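Local coordinates for uncharacterized protein (Capnocytophaga ochracea, PDB 4W9R) that is of unknown function but has an esterase-like alpha/beta-hydrolase fold, and whether it hydrolyses esters is not established, at residues P74-T80 against E91-F95; S122-F127 against S146-L152; R170-Y174 against Q227-C232. All blocks are in the same frame, centred on the assembly; numbering follows the deposited sequence.

Contact 1 of 3, residues P74-T80 against E91-F95; sequences PKQEDVT and ESARF
OD2 of D78 is held by two groups while the rest of the side chain lies against E91 and F95. The backbone N of K75 donates to D78 OD2 at 3.2 Å, with an angle of 140° at the hydrogen. It comes from above the carboxylate plane. R17, outside both segments, adds a salt bridge to the same oxygen, which is likely to keep this buried carboxylate ionised. CG of D78 stands beside the backbone N, opposite the carbonyl carbon (chi1 -70°), and this swings OD2 back to K75 N at the start of a short helical turn. OD1 is left facing helix 91-110, and the side chains of D78 and E91 cross at about a right angle, with D78 OD1 3.8 Å from E91 CB.

S92 carries the middle of the contact. Its CA makes a CA-H...O contact with D78 O, at 3.1 Å. Its CB lies near T80 O, while its hydroxyl turns back to I89 O. On the other segment, T80 OG1 donates to Q76 O at 2.6 Å and closes the turn.

F95 supplies the apolar part. Its CB meets D78 CB at 3.8 Å. The ring points away from the backbone N (chi1 -179°), which brings it up to P74 and V79, and these meet neighbouring parts of it. P74 CB approaches F95 CE1 at 3.7 Å, and V79 CG1 approaches F95 CE2 at 4.0 Å, both obliquely. F95 also touches L128, and V79 touches A125. The two segments share no hydrogen bond, so van der Waals packing joins them. The contact sets the turn that follows strand 67-71 against the first turn of helix 91-110, within the strand-to-helix connection that leads towards strand 116-122 of an alpha/beta-hydrolase fold.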
ATOM      1  N   PRO B  74      -6.321 -11.336  17.478  1.00 45.03           N
ATOM      2  CA  PRO B  74      -5.822 -11.878  18.742  1.00 36.40           C
ATOM      3  C   PRO B  74      -6.208 -10.954  19.891  1.00 35.94           C
ATOM      4  O   PRO B  74      -6.364  -9.753  19.673  1.00 39.42           O
ATOM      5  CB  PRO B  74      -4.308 -11.915  18.536  1.00 39.82           C
ATOM      6  CG  PRO B  74      -4.044 -10.817  17.559  1.00 36.93           C
ATOM      7  CD  PRO B  74      -5.239 -10.774  16.647  1.00 40.42           C
ATOM      8  N   LYS B  75      -6.372 -11.501  21.090  1.00 34.01           N
ATOM      9  CA  LYS B  75      -6.731 -10.690  22.246  1.00 23.54           C
ATOM     10  C   LYS B  75      -5.577  -9.771  22.638  1.00 27.73           C
ATOM     11  O   LYS B  75      -4.422 -10.041  22.308  1.00 38.42           O
ATOM     12  CB  LYS B  75      -7.129 -11.579  23.423  1.00 26.27           C
ATOM     13  CG  LYS B  75      -8.314 -12.488  23.136  1.00 35.25           C
ATOM     14  CD  LYS B  75      -8.637 -13.366  24.335  1.00 66.50           C
ATOM     15  CE  LYS B  75      -9.834 -14.262  24.060  1.00 79.55           C
ATOM     16  NZ  LYS B  75     -11.056 -13.472  23.748  1.00 87.09           N
ATOM     17  N   GLN B  76      -5.896  -8.685  23.334  1.00 25.32           N
ATOM     18  CA  GLN B  76      -4.888  -7.712  23.737  1.00 26.54           C
ATOM     19  C   GLN B  76      -3.822  -8.335  24.637  1.00 33.32           C
ATOM     20  O   GLN B  76      -2.635  -8.032  24.508  1.00 36.02           O
ATOM     21  CB  GLN B  76      -5.544  -6.530  24.450  1.00 26.42           C
ATOM     22  CG  GLN B  76      -4.564  -5.468  24.911  1.00 30.50           C
ATOM     23  CD  GLN B  76      -5.248  -4.303  25.595  1.00 41.79           C
ATOM     24  OE1 GLN B  76      -6.472  -4.169  25.544  1.00 47.28           O
ATOM     25  NE2 GLN B  76      -4.460  -3.453  26.243  1.00 40.23           N
ATOM     26  N   GLU B  77      -4.247  -9.207  25.545  0.61 25.25           N
ATOM     27  CA  GLU B  77      -3.318  -9.865  26.458  0.61 26.46           C
ATOM     28  C   GLU B  77      -2.421 -10.861  25.729  0.61 32.47           C
ATOM     29  O   GLU B  77      -1.370 -11.249  26.239  0.61 37.80           O
ATOM     30  CB  GLU B  77      -4.078 -10.571  27.583  0.61 28.73           C
ATOM     31  CG  GLU B  77      -4.679  -9.632  28.619  0.61 27.33           C
ATOM     32  CD  GLU B  77      -5.429 -10.376  29.709  0.61 40.05           C
ATOM     33  OE1 GLU B  77      -5.928 -11.488  29.437  0.61 56.06           O
ATOM     34  OE2 GLU B  77      -5.515  -9.851  30.839  0.61 29.31           O
ATOM     35  N   ASP B  78      -2.839 -11.272  24.536  1.00 27.83           N
ATOM     36  CA  ASP B  78      -2.056 -12.210  23.739  1.00 26.12           C
ATOM     37  C   ASP B  78      -0.838 -11.545  23.104  1.00 30.45           C
ATOM     38  O   ASP B  78       0.244 -12.125  23.068  1.00 40.53           O
ATOM     39  CB  ASP B  78      -2.918 -12.844  22.642  1.00 28.25           C
ATOM     40  CG  ASP B  78      -3.951 -13.809  23.190  1.00 47.47           C
ATOM     41  OD1 ASP B  78      -3.749 -14.337  24.305  1.00 64.19           O
ATOM     42  OD2 ASP B  78      -4.964 -14.047  22.499  1.00 41.79           O
ATOM     43  N   VAL B  79      -1.027 -10.341  22.578  1.00 24.93           N
ATOM     44  CA  VAL B  79       0.035  -9.655  21.849  1.00 23.60           C
ATOM     45  C   VAL B  79       0.823  -8.639  22.674  1.00 24.04           C
ATOM     46  O   VAL B  79       1.732  -7.991  22.153  1.00 44.60           O
ATOM     47  CB  VAL B  79      -0.531  -8.934  20.614  1.00 31.49           C
ATOM     48  CG1 VAL B  79      -1.133  -9.943  19.648  1.00 18.86           C
ATOM     49  CG2 VAL B  79      -1.565  -7.903  21.032  1.00 11.72           C
ATOM     50  N   THR B  80       0.485  -8.488  23.950  1.00 24.54           N
ATOM     51  CA  THR B  80       1.095  -7.431  24.753  1.00 29.53           C
ATOM     52  C   THR B  80       2.202  -7.922  25.680  1.00 28.08           C
ATOM     53  O   THR B  80       1.990  -8.805  26.511  1.00 40.33           O
ATOM     54  CB  THR B  80       0.048  -6.698  25.606  1.00 24.04           C
ATOM     55  OG1 THR B  80      -0.936  -6.103  24.753  1.00 42.23           O
ATOM     56  CG2 THR B  80       0.711  -5.609  26.435  1.00 21.18           C
ATOM     57  N   GLU B  91      -0.277 -15.183  28.949  1.00 31.47           N
ATOM     58  CA  GLU B  91      -1.050 -15.164  27.710  1.00 26.47           C
ATOM     59  C   GLU B  91      -0.194 -14.789  26.503  1.00 27.87           C
ATOM     60  O   GLU B  91      -0.343 -15.365  25.424  1.00 33.46           O
ATOM     61  CB  GLU B  91      -2.230 -14.195  27.827  1.00 20.49           C
ATOM     62  CG  GLU B  91      -3.285 -14.598  28.849  1.00 34.27           C
ATOM     63  CD  GLU B  91      -3.043 -13.993  30.221  1.00 49.09           C
ATOM     64  OE1 GLU B  91      -1.948 -13.438  30.448  1.00 52.67           O
ATOM     65  OE2 GLU B  91      -3.955 -14.067  31.071  1.00 47.71           O
ATOM     66  N   SER B  92       0.701 -13.824  26.689  1.00 25.13           N
ATOM     67  CA  SER B  92       1.562 -13.363  25.606  1.00 25.70           C
ATOM     68  C   SER B  92       2.584 -14.425  25.216  1.00 28.83           C
ATOM     69  O   SER B  92       2.948 -14.544  24.047  1.00 24.98           O
ATOM     70  CB  SER B  92       2.273 -12.064  25.995  1.00 12.06           C
ATOM     71  OG  SER B  92       3.063 -12.243  27.156  1.00 63.97           O
ATOM     72  N   ALA B  93       3.042 -15.196  26.197  1.00 26.80           N
ATOM     73  CA  ALA B  93       3.998 -16.265  25.939  1.00 25.92           C
ATOM     74  C   ALA B  93       3.331 -17.409  25.185  1.00 31.92           C
ATOM     75  O   ALA B  93       3.936 -18.020  24.303  1.00 24.36           O
ATOM     76  CB  ALA B  93       4.601 -16.768  27.237  1.00 22.74           C
ATOM     77  N   ARG B  94       2.082 -17.694  25.538  1.00 29.19           N
ATOM     78  CA  ARG B  94       1.327 -18.754  24.885  1.00 26.97           C
ATOM     79  C   ARG B  94       1.075 -18.414  23.420  1.00 31.46           C
ATOM     80  O   ARG B  94       1.234 -19.262  22.543  1.00 35.19           O
ATOM     81  CB  ARG B  94       0.004 -19.001  25.614  1.00 22.22           C
ATOM     82  CG  ARG B  94       0.169 -19.609  27.003  1.00 17.07           C
ATOM     83  CD  ARG B  94      -1.159 -19.706  27.739  1.00 12.08           C
ATOM     84  NE  ARG B  94      -1.052 -19.196  29.103  1.00 48.75           N
ATOM     85  CZ  ARG B  94      -1.983 -18.462  29.705  1.00 42.65           C
ATOM     86  NH1 ARG B  94      -3.104 -18.153  29.066  1.00 44.61           N
ATOM     87  NH2 ARG B  94      -1.795 -18.036  30.947  1.00 50.39           N
ATOM     88  N   PHE B  95       0.693 -17.168  23.157  1.00 29.45           N
ATOM     89  CA  PHE B  95       0.468 -16.722  21.787  1.00 28.45           C
ATOM     90  C   PHE B  95       1.779 -16.708  21.012  1.00 30.96           C
ATOM     91  O   PHE B  95       1.832 -17.124  19.853  1.00 31.05           O
ATOM     92  CB  PHE B  95      -0.173 -15.333  21.765  1.00 20.17           C
ATOM     93  CG  PHE B  95      -0.461 -14.824  20.381  1.00 25.20           C
ATOM     94  CD1 PHE B  95      -1.619 -15.194  19.719  1.00 19.53           C
ATOM     95  CD2 PHE B  95       0.430 -13.976  19.741  1.00 25.34           C
ATOM     96  CE1 PHE B  95      -1.886 -14.727  18.446  1.00 23.57           C
ATOM     97  CE2 PHE B  95       0.169 -13.507  18.467  1.00 34.01           C
ATOM     98  CZ  PHE B  95      -0.991 -13.884  17.819  1.00 30.78           C
TER

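Contact 2 of 3, residues S122-F127 against S146-L152; sequences SEEAGF and SLNPVAL
The F127 side chain is the bump of this contact, and it seats in a groove formed by P149, V150 O, A151 and L152. A151 CA lies over one ring face, 3.8 Å from the F127 centroid, and L152 N lies over the same face, both offset toward the rim. A151 CB reaches F127 CD1, and L152 crosses at about a right angle with CG 3.7 Å from F127 CE2. The ring is sent there by its first torsion, which points CG away from the backbone N. F127 CB rests on P149 CB. Outside the segments, F192 and Y131 meet the ring edge-to-face.

G126 has no side chain, and here the helix comes close to the strand: S146 OG donates to G126 O at 2.7 Å, from above the carbonyl plane. P149 CB packs close by.

E123 bridges the corner where the strand turns at N148, by its backbone and its bent carboxylate. Its backbone N donates to L147 O at 3.1 Å, nearly along the C=O axis. Its carbonyl O accepts from both V150 N and F127 N. N148 ND2, in its amide plane, meets the anti lone pair of E123 OE2 at 3.1 Å and 166°; K221 salt-bridges the same oxygen. S122 OG donates to E123 OE1. N148 OD1 is taken by N182. V150 CG2 lies beside E124.

S122 pairs with L147 in parallel register at the end of strand 116-122. E123 then has a backbone of phi 57°, psi -130°, and a helix follows. This strand-turn-helix geometry fits the nucleophile elbow of the alpha/beta-hydrolase fold, here with a glutamate at the turn.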
ATOM      1  N   SER B 122       1.743  -5.185  13.801  1.00 17.85           N
ATOM      2  CA  SER B 122       1.660  -3.774  14.153  1.00 18.40           C
ATOM      3  C   SER B 122       1.260  -3.576  15.615  1.00 26.57           C
ATOM      4  O   SER B 122       0.731  -4.490  16.250  1.00 27.04           O
ATOM      5  CB  SER B 122       0.668  -3.051  13.236  1.00 20.25           C
ATOM      6  OG  SER B 122      -0.656  -3.508  13.445  1.00 22.34           O
ATOM      7  N   GLU B 123       1.527  -2.378  16.131  1.00 18.50           N
ATOM      8  CA  GLU B 123       1.208  -2.015  17.515  1.00 21.19           C
ATOM      9  C   GLU B 123       1.853  -2.969  18.521  1.00 26.97           C
ATOM     10  O   GLU B 123       3.053  -3.229  18.452  1.00 34.14           O
ATOM     11  CB  GLU B 123      -0.309  -1.963  17.724  1.00 25.37           C
ATOM     12  CG  GLU B 123      -0.984  -0.741  17.104  1.00 25.20           C
ATOM     13  CD  GLU B 123      -1.127  -0.838  15.596  1.00 40.37           C
ATOM     14  OE1 GLU B 123      -1.725  -1.824  15.115  1.00 45.60           O
ATOM     15  OE2 GLU B 123      -0.644   0.075  14.891  1.00 37.01           O
ATOM     16  N   GLU B 124       1.058  -3.483  19.455  1.00 22.91           N
ATOM     17  CA  GLU B 124       1.577  -4.375  20.489  1.00 25.10           C
ATOM     18  C   GLU B 124       2.184  -5.638  19.885  1.00 26.77           C
ATOM     19  O   GLU B 124       3.267  -6.066  20.282  1.00 31.85           O
ATOM     20  CB  GLU B 124       0.479  -4.749  21.488  1.00 30.16           C
ATOM     21  CG  GLU B 124       0.028  -3.608  22.393  1.00 47.77           C
ATOM     22  CD  GLU B 124      -0.970  -2.683  21.719  1.00 67.75           C
ATOM     23  OE1 GLU B 124      -1.436  -3.014  20.608  1.00 69.57           O
ATOM     24  OE2 GLU B 124      -1.290  -1.627  22.305  1.00 70.32           O
ATOM     25  N   ALA B 125       1.481  -6.228  18.924  1.00 22.81           N
ATOM     26  CA  ALA B 125       1.981  -7.410  18.230  1.00 26.08           C
ATOM     27  C   ALA B 125       3.258  -7.084  17.460  1.00 34.29           C
ATOM     28  O   ALA B 125       4.138  -7.934  17.311  1.00 24.58           O
ATOM     29  CB  ALA B 125       0.921  -7.967  17.295  1.00 16.04           C
ATOM     30  N   GLY B 126       3.350  -5.850  16.972  1.00 26.47           N
ATOM     31  CA  GLY B 126       4.531  -5.392  16.264  1.00 28.08           C
ATOM     32  C   GLY B 126       5.772  -5.427  17.135  1.00 27.81           C
ATOM     33  O   GLY B 126       6.864  -5.736  16.663  1.00 41.46           O
ATOM     34  N   PHE B 127       5.604  -5.102  18.412  1.00 23.37           N
ATOM     35  CA  PHE B 127       6.707  -5.164  19.361  1.00 28.06           C
ATOM     36  C   PHE B 127       6.956  -6.599  19.806  1.00 28.55           C
ATOM     37  O   PHE B 127       8.097  -6.995  20.041  1.00 34.31           O
ATOM     38  CB  PHE B 127       6.433  -4.275  20.575  1.00 30.03           C
ATOM     39  CG  PHE B 127       7.552  -4.260  21.576  1.00 24.25           C
ATOM     40  CD1 PHE B 127       8.759  -3.652  21.272  1.00 26.63           C
ATOM     41  CD2 PHE B 127       7.402  -4.858  22.816  1.00 31.45           C
ATOM     42  CE1 PHE B 127       9.794  -3.638  22.188  1.00 29.53           C
ATOM     43  CE2 PHE B 127       8.434  -4.848  23.735  1.00 33.48           C
ATOM     44  CZ  PHE B 127       9.632  -4.236  23.421  1.00 24.97           C
ATOM     45  N   SER B 146       8.127  -4.758  11.838  1.00 24.31           N
ATOM     46  CA  SER B 146       7.433  -4.172  12.977  1.00 21.07           C
ATOM     47  C   SER B 146       6.891  -2.794  12.614  1.00 31.02           C
ATOM     48  O   SER B 146       7.654  -1.844  12.438  1.00 43.13           O
ATOM     49  CB  SER B 146       8.375  -4.085  14.180  1.00 22.64           C
ATOM     50  OG  SER B 146       7.718  -3.546  15.312  1.00 37.95           O
ATOM     51  N   LEU B 147       5.571  -2.687  12.515  1.00 30.63           N
ATOM     52  CA  LEU B 147       4.937  -1.453  12.063  1.00 21.99           C
ATOM     53  C   LEU B 147       4.245  -0.726  13.206  1.00 29.32           C
ATOM     54  O   LEU B 147       3.303  -1.247  13.791  1.00 31.90           O
ATOM     55  CB  LEU B 147       3.932  -1.755  10.955  1.00 17.36           C
ATOM     56  CG  LEU B 147       4.495  -2.501   9.747  1.00 29.07           C
ATOM     57  CD1 LEU B 147       3.370  -2.901   8.814  1.00 31.55           C
ATOM     58  CD2 LEU B 147       5.523  -1.645   9.023  1.00 17.28           C
ATOM     59  N   ASN B 148       4.708   0.484  13.504  1.00 28.89           N
ATOM     60  CA  ASN B 148       4.183   1.266  14.619  1.00 20.84           C
ATOM     61  C   ASN B 148       4.114   0.457  15.915  1.00 22.78           C
ATOM     62  O   ASN B 148       3.040   0.280  16.483  1.00 33.24           O
ATOM     63  CB  ASN B 148       2.794   1.814  14.275  1.00 17.25           C
ATOM     64  CG  ASN B 148       2.251   2.743  15.346  1.00 29.27           C
ATOM     65  OD1 ASN B 148       2.955   3.627  15.833  1.00 34.09           O
ATOM     66  ND2 ASN B 148       1.003   2.523  15.741  1.00 21.67           N
ATOM     67  N   PRO B 149       5.260  -0.054  16.383  1.00 24.89           N
ATOM     68  CA  PRO B 149       5.186  -0.879  17.589  1.00 23.36           C
ATOM     69  C   PRO B 149       4.932  -0.049  18.839  1.00 22.36           C
ATOM     70  O   PRO B 149       5.343   1.109  18.892  1.00 19.13           O
ATOM     71  CB  PRO B 149       6.566  -1.530  17.647  1.00 22.60           C
ATOM     72  CG  PRO B 149       7.463  -0.516  17.023  1.00 21.18           C
ATOM     73  CD  PRO B 149       6.650   0.128  15.925  1.00 24.31           C
ATOM     74  N   VAL B 150       4.254  -0.632  19.822  1.00 29.45           N
ATOM     75  CA  VAL B 150       4.217  -0.032  21.145  1.00 28.76           C
ATOM     76  C   VAL B 150       5.334  -0.693  21.931  1.00 26.18           C
ATOM     77  O   VAL B 150       5.223  -1.858  22.310  1.00 31.95           O
ATOM     78  CB  VAL B 150       2.865  -0.260  21.843  1.00 25.92           C
ATOM     79  CG1 VAL B 150       2.842   0.427  23.199  1.00 26.76           C
ATOM     80  CG2 VAL B 150       1.721   0.229  20.962  1.00 18.14           C
ATOM     81  N   ALA B 151       6.400   0.052  22.201  1.00 27.86           N
ATOM     82  CA  ALA B 151       7.619  -0.593  22.670  1.00 40.40           C
ATOM     83  C   ALA B 151       7.917  -0.406  24.150  1.00 47.83           C
ATOM     84  O   ALA B 151       7.231   0.331  24.860  1.00 46.72           O
ATOM     85  CB  ALA B 151       8.801  -0.097  21.846  1.00 32.99           C
ATOM     86  N   LEU B 152       8.974  -1.082  24.589  1.00 47.77           N
ATOM     87  CA  LEU B 152       9.575  -0.862  25.893  1.00 38.58           C
ATOM     88  C   LEU B 152      11.004  -0.380  25.684  1.00 37.27           C
ATOM     89  O   LEU B 152      11.862  -1.158  25.266  1.00 37.51           O
ATOM     90  CB  LEU B 152       9.549  -2.144  26.726  1.00 36.52           C
ATOM     91  CG  LEU B 152       8.191  -2.841  26.825  1.00 33.76           C
ATOM     92  CD1 LEU B 152       8.304  -4.141  27.606  1.00 31.17           C
ATOM     93  CD2 LEU B 152       7.159  -1.918  27.456  1.00 24.16           C
TER

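Contact 3 of 3, residues R170-Y174 against Q227-C232; sequences RLFYY and QALDMC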
ATOM      1  N   ARG B 170      20.523 -15.281   7.302  1.00 58.11           N
ATOM      2  CA  ARG B 170      20.128 -13.900   7.043  1.00 50.34           C
ATOM      3  C   ARG B 170      18.959 -13.457   7.915  1.00 46.82           C
ATOM      4  O   ARG B 170      18.041 -14.233   8.187  1.00 39.55           O
ATOM      5  CB  ARG B 170      19.773 -13.719   5.565  1.00 44.39           C
ATOM      6  CG  ARG B 170      19.334 -12.309   5.184  1.00 45.72           C
ATOM      7  CD  ARG B 170      19.158 -12.181   3.683  1.00 48.51           C
ATOM      8  NE  ARG B 170      18.699 -10.853   3.280  1.00 45.55           N
ATOM      9  CZ  ARG B 170      17.451 -10.572   2.918  1.00 46.72           C
ATOM     10  NH1 ARG B 170      16.529 -11.525   2.909  1.00 45.87           N
ATOM     11  NH2 ARG B 170      17.125  -9.338   2.562  1.00 46.82           N
ATOM     12  N   LEU B 171      18.996 -12.199   8.342  1.00 42.12           N
ATOM     13  CA  LEU B 171      17.884 -11.603   9.066  1.00 36.66           C
ATOM     14  C   LEU B 171      17.539 -10.240   8.486  1.00 39.24           C
ATOM     15  O   LEU B 171      18.363  -9.323   8.499  1.00 42.42           O
ATOM     16  CB  LEU B 171      18.209 -11.472  10.553  1.00 37.15           C
ATOM     17  CG  LEU B 171      17.167 -10.704  11.370  1.00 37.33           C
ATOM     18  CD1 LEU B 171      15.798 -11.367  11.266  1.00 25.02           C
ATOM     19  CD2 LEU B 171      17.603 -10.582  12.820  1.00 32.03           C
ATOM     20  N   PHE B 172      16.320 -10.114   7.974  1.00 32.99           N
ATOM     21  CA  PHE B 172      15.828  -8.831   7.491  1.00 35.34           C
ATOM     22  C   PHE B 172      14.904  -8.213   8.531  1.00 34.03           C
ATOM     23  O   PHE B 172      13.833  -8.749   8.815  1.00 35.95           O
ATOM     24  CB  PHE B 172      15.098  -8.993   6.156  1.00 29.69           C
ATOM     25  CG  PHE B 172      14.575  -7.701   5.592  1.00 36.84           C
ATOM     26  CD1 PHE B 172      15.375  -6.910   4.782  1.00 40.05           C
ATOM     27  CD2 PHE B 172      13.284  -7.276   5.869  1.00 26.90           C
ATOM     28  CE1 PHE B 172      14.900  -5.721   4.261  1.00 38.41           C
ATOM     29  CE2 PHE B 172      12.803  -6.086   5.351  1.00 32.27           C
ATOM     30  CZ  PHE B 172      13.613  -5.309   4.546  1.00 37.86           C
ATOM     31  N   TYR B 173      15.321  -7.086   9.099  1.00 23.18           N
ATOM     32  CA  TYR B 173      14.512  -6.409  10.103  1.00 22.26           C
ATOM     33  C   TYR B 173      14.074  -5.030   9.627  1.00 27.98           C
ATOM     34  O   TYR B 173      14.896  -4.221   9.198  1.00 25.11           O
ATOM     35  CB  TYR B 173      15.274  -6.287  11.423  1.00 18.82           C
ATOM     36  CG  TYR B 173      14.472  -5.622  12.518  1.00 36.86           C
ATOM     37  CD1 TYR B 173      13.526  -6.336  13.242  1.00 31.07           C
ATOM     38  CD2 TYR B 173      14.653  -4.278  12.823  1.00 27.07           C
ATOM     39  CE1 TYR B 173      12.787  -5.733  14.240  1.00 35.57           C
ATOM     40  CE2 TYR B 173      13.918  -3.667  13.821  1.00 29.80           C
ATOM     41  CZ  TYR B 173      12.986  -4.398  14.526  1.00 39.61           C
ATOM     42  OH  TYR B 173      12.252  -3.794  15.521  1.00 41.67           O
ATOM     43  N   TYR B 174      12.773  -4.770   9.716  1.00 24.21           N
ATOM     44  CA  TYR B 174      12.217  -3.484   9.316  1.00 25.19           C
ATOM     45  C   TYR B 174      11.289  -2.933  10.390  1.00 29.27           C
ATOM     46  O   TYR B 174      10.316  -3.582  10.773  1.00 22.97           O
ATOM     47  CB  TYR B 174      11.464  -3.611   7.990  1.00 25.77           C
ATOM     48  CG  TYR B 174      10.879  -2.310   7.484  1.00 28.04           C
ATOM     49  CD1 TYR B 174       9.587  -1.925   7.820  1.00 34.08           C
ATOM     50  CD2 TYR B 174      11.619  -1.469   6.668  1.00 34.45           C
ATOM     51  CE1 TYR B 174       9.052  -0.736   7.358  1.00 34.54           C
ATOM     52  CE2 TYR B 174      11.091  -0.280   6.200  1.00 39.29           C
ATOM     53  CZ  TYR B 174       9.809   0.082   6.546  1.00 40.30           C
ATOM     54  OH  TYR B 174       9.286   1.266   6.080  1.00 42.61           O
ATOM     55  N   GLN B 227       7.511  -0.765   1.474  1.00 27.63           N
ATOM     56  CA  GLN B 227       8.960  -0.633   1.542  1.00 26.47           C
ATOM     57  C   GLN B 227       9.631  -1.930   1.981  1.00 34.25           C
ATOM     58  O   GLN B 227      10.622  -2.351   1.386  1.00 33.93           O
ATOM     59  CB  GLN B 227       9.349   0.500   2.493  1.00 18.71           C
ATOM     60  CG  GLN B 227       9.013   1.887   1.974  1.00 17.50           C
ATOM     61  CD  GLN B 227       9.512   2.988   2.886  1.00 32.07           C
ATOM     62  OE1 GLN B 227      10.170   2.727   3.896  1.00 34.33           O
ATOM     63  NE2 GLN B 227       9.204   4.230   2.534  1.00 34.11           N
ATOM     64  N   ALA B 228       9.084  -2.556   3.020  1.00 32.97           N
ATOM     65  CA  ALA B 228       9.676  -3.763   3.589  1.00 23.05           C
ATOM     66  C   ALA B 228       9.740  -4.893   2.568  1.00 22.00           C
ATOM     67  O   ALA B 228      10.782  -5.526   2.397  1.00 33.12           O
ATOM     68  CB  ALA B 228       8.898  -4.204   4.817  1.00 21.23           C
ATOM     69  N   LEU B 229       8.625  -5.138   1.888  1.00 20.28           N
ATOM     70  CA  LEU B 229       8.569  -6.166   0.853  1.00 24.12           C
ATOM     71  C   LEU B 229       9.509  -5.845  -0.303  1.00 28.20           C
ATOM     72  O   LEU B 229      10.132  -6.739  -0.874  1.00 40.63           O
ATOM     73  CB  LEU B 229       7.142  -6.322   0.328  1.00 16.57           C
ATOM     74  CG  LEU B 229       6.101  -6.855   1.310  1.00 22.77           C
ATOM     75  CD1 LEU B 229       4.724  -6.826   0.674  1.00 14.76           C
ATOM     76  CD2 LEU B 229       6.463  -8.263   1.760  1.00 16.86           C
ATOM     77  N   ASP B 230       9.604  -4.563  -0.640  1.00 29.47           N
ATOM     78  CA  ASP B 230      10.441  -4.119  -1.746  1.00 30.74           C
ATOM     79  C   ASP B 230      11.913  -4.429  -1.499  1.00 32.00           C
ATOM     80  O   ASP B 230      12.597  -4.966  -2.370  1.00 37.29           O
ATOM     81  CB  ASP B 230      10.262  -2.619  -1.980  1.00 38.11           C
ATOM     82  CG  ASP B 230      11.103  -2.106  -3.134  1.00 48.14           C
ATOM     83  OD1 ASP B 230      11.059  -2.720  -4.221  1.00 53.06           O
ATOM     84  OD2 ASP B 230      11.811  -1.092  -2.951  1.00 45.67           O
HETATM   85  N   MSE B 231      12.391  -4.092  -0.306  1.00 26.14           N
HETATM   86  CA  MSE B 231      13.808  -4.226   0.018  1.00 36.58           C
HETATM   87  C   MSE B 231      14.215  -5.658   0.346  1.00 39.45           C
HETATM   88  O   MSE B 231      15.308  -6.095  -0.013  1.00 46.55           O
HETATM   89  CB  MSE B 231      14.163  -3.311   1.188  1.00 30.37           C
HETATM   90  CG  MSE B 231      14.104  -1.835   0.842  1.00 40.01           C
HETATM   91 SE   MSE B 231      14.435  -0.705   2.387  1.00 86.40          SE
HETATM   92  CE  MSE B 231      12.964  -1.322   3.494  1.00 43.15           C
ATOM     93  N   CYS B 232      13.338  -6.381   1.032  1.00 39.64           N
ATOM     94  CA  CYS B 232      13.633  -7.747   1.450  1.00 38.59           C
ATOM     95  C   CYS B 232      13.781  -8.681   0.250  1.00 37.76           C
ATOM     96  O   CYS B 232      14.692  -9.508   0.200  1.00 52.72           O
ATOM     97  CB  CYS B 232      12.540  -8.261   2.388  1.00 25.07           C
ATOM     98  SG  CYS B 232      12.806  -9.937   3.004  1.00 39.34           S
TER
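F172 and Y174 point from strand 171-180 onto helix 217-232, a helix-on-sheet layer of the alpha/beta-hydrolase fold. The short segments run nearly antiparallel, at 155°, with axes 9.4 Å apart.

C232 lies over one face of the F172 ring. Its CB stands 3.6 Å from the F172 centroid and only 7° off the normal, and its SG lies over the same face, a sulfur-aromatic contact. M231 CB approaches F172 CZ obliquely at 3.9 Å. Were F172 replaced by alanine, C232 CB and SG would probably lose the ring they lie over, and a gap would be likely to open between strand and helix.

Y174 is covered by A228 CB, set over one face towards the rim, 3.8 Å from Y174 CG. The selenomethionine M231, bent at its third torsion, brings CE to 3.5 Å from Y174 CD2. Both rings leave the strand anti to their backbone N (chi1 -179°), which carries them out to the helix.

In the next shell, H208 meets the F172 ring and also touches Y174, while M143 and V145 of the neighbouring strand 143-149 touch F172 and Y174 in turn. R170 reaches across to the C-terminal end of the helix segment. R170 NH2 is salt-bridged to E206 and makes only a weak bond to C232 O, at 3.4 Å.

The hydroxyl of Y174 fixes the far end of the contact. Y174 OH donates to Q227 OE1 at 2.8 Å, from above the carbonyl plane, with ring and amide nearly perpendicular. The other end of that amide, Q227 NE2, bonds to Q223 OE1 of the second subunit.

In the fold
Contact 2 is the buried one; contacts 1 and 3 are partly buried. Contacts 2 and 3 share the central sheet, since strands 143-149 and 171-180 are neighbours in it, and S146 N lies 2.7 Å from Y174 O, a probable hydrogen bond. Contact 1 sits on the same side of the chain's centre as contact 2 and touches it where V79 meets A125 and T80 meets E124. Its centre is about 25 Å from that of contact 3. Chemistry follows place. Contact 2 combines backbone and side-chain hydrogen bonds at the sharp turn with the packing of a buried ring. Contact 3 relies on aromatic faces between sheet and helix, and contact 1 on packing of a connecting turn.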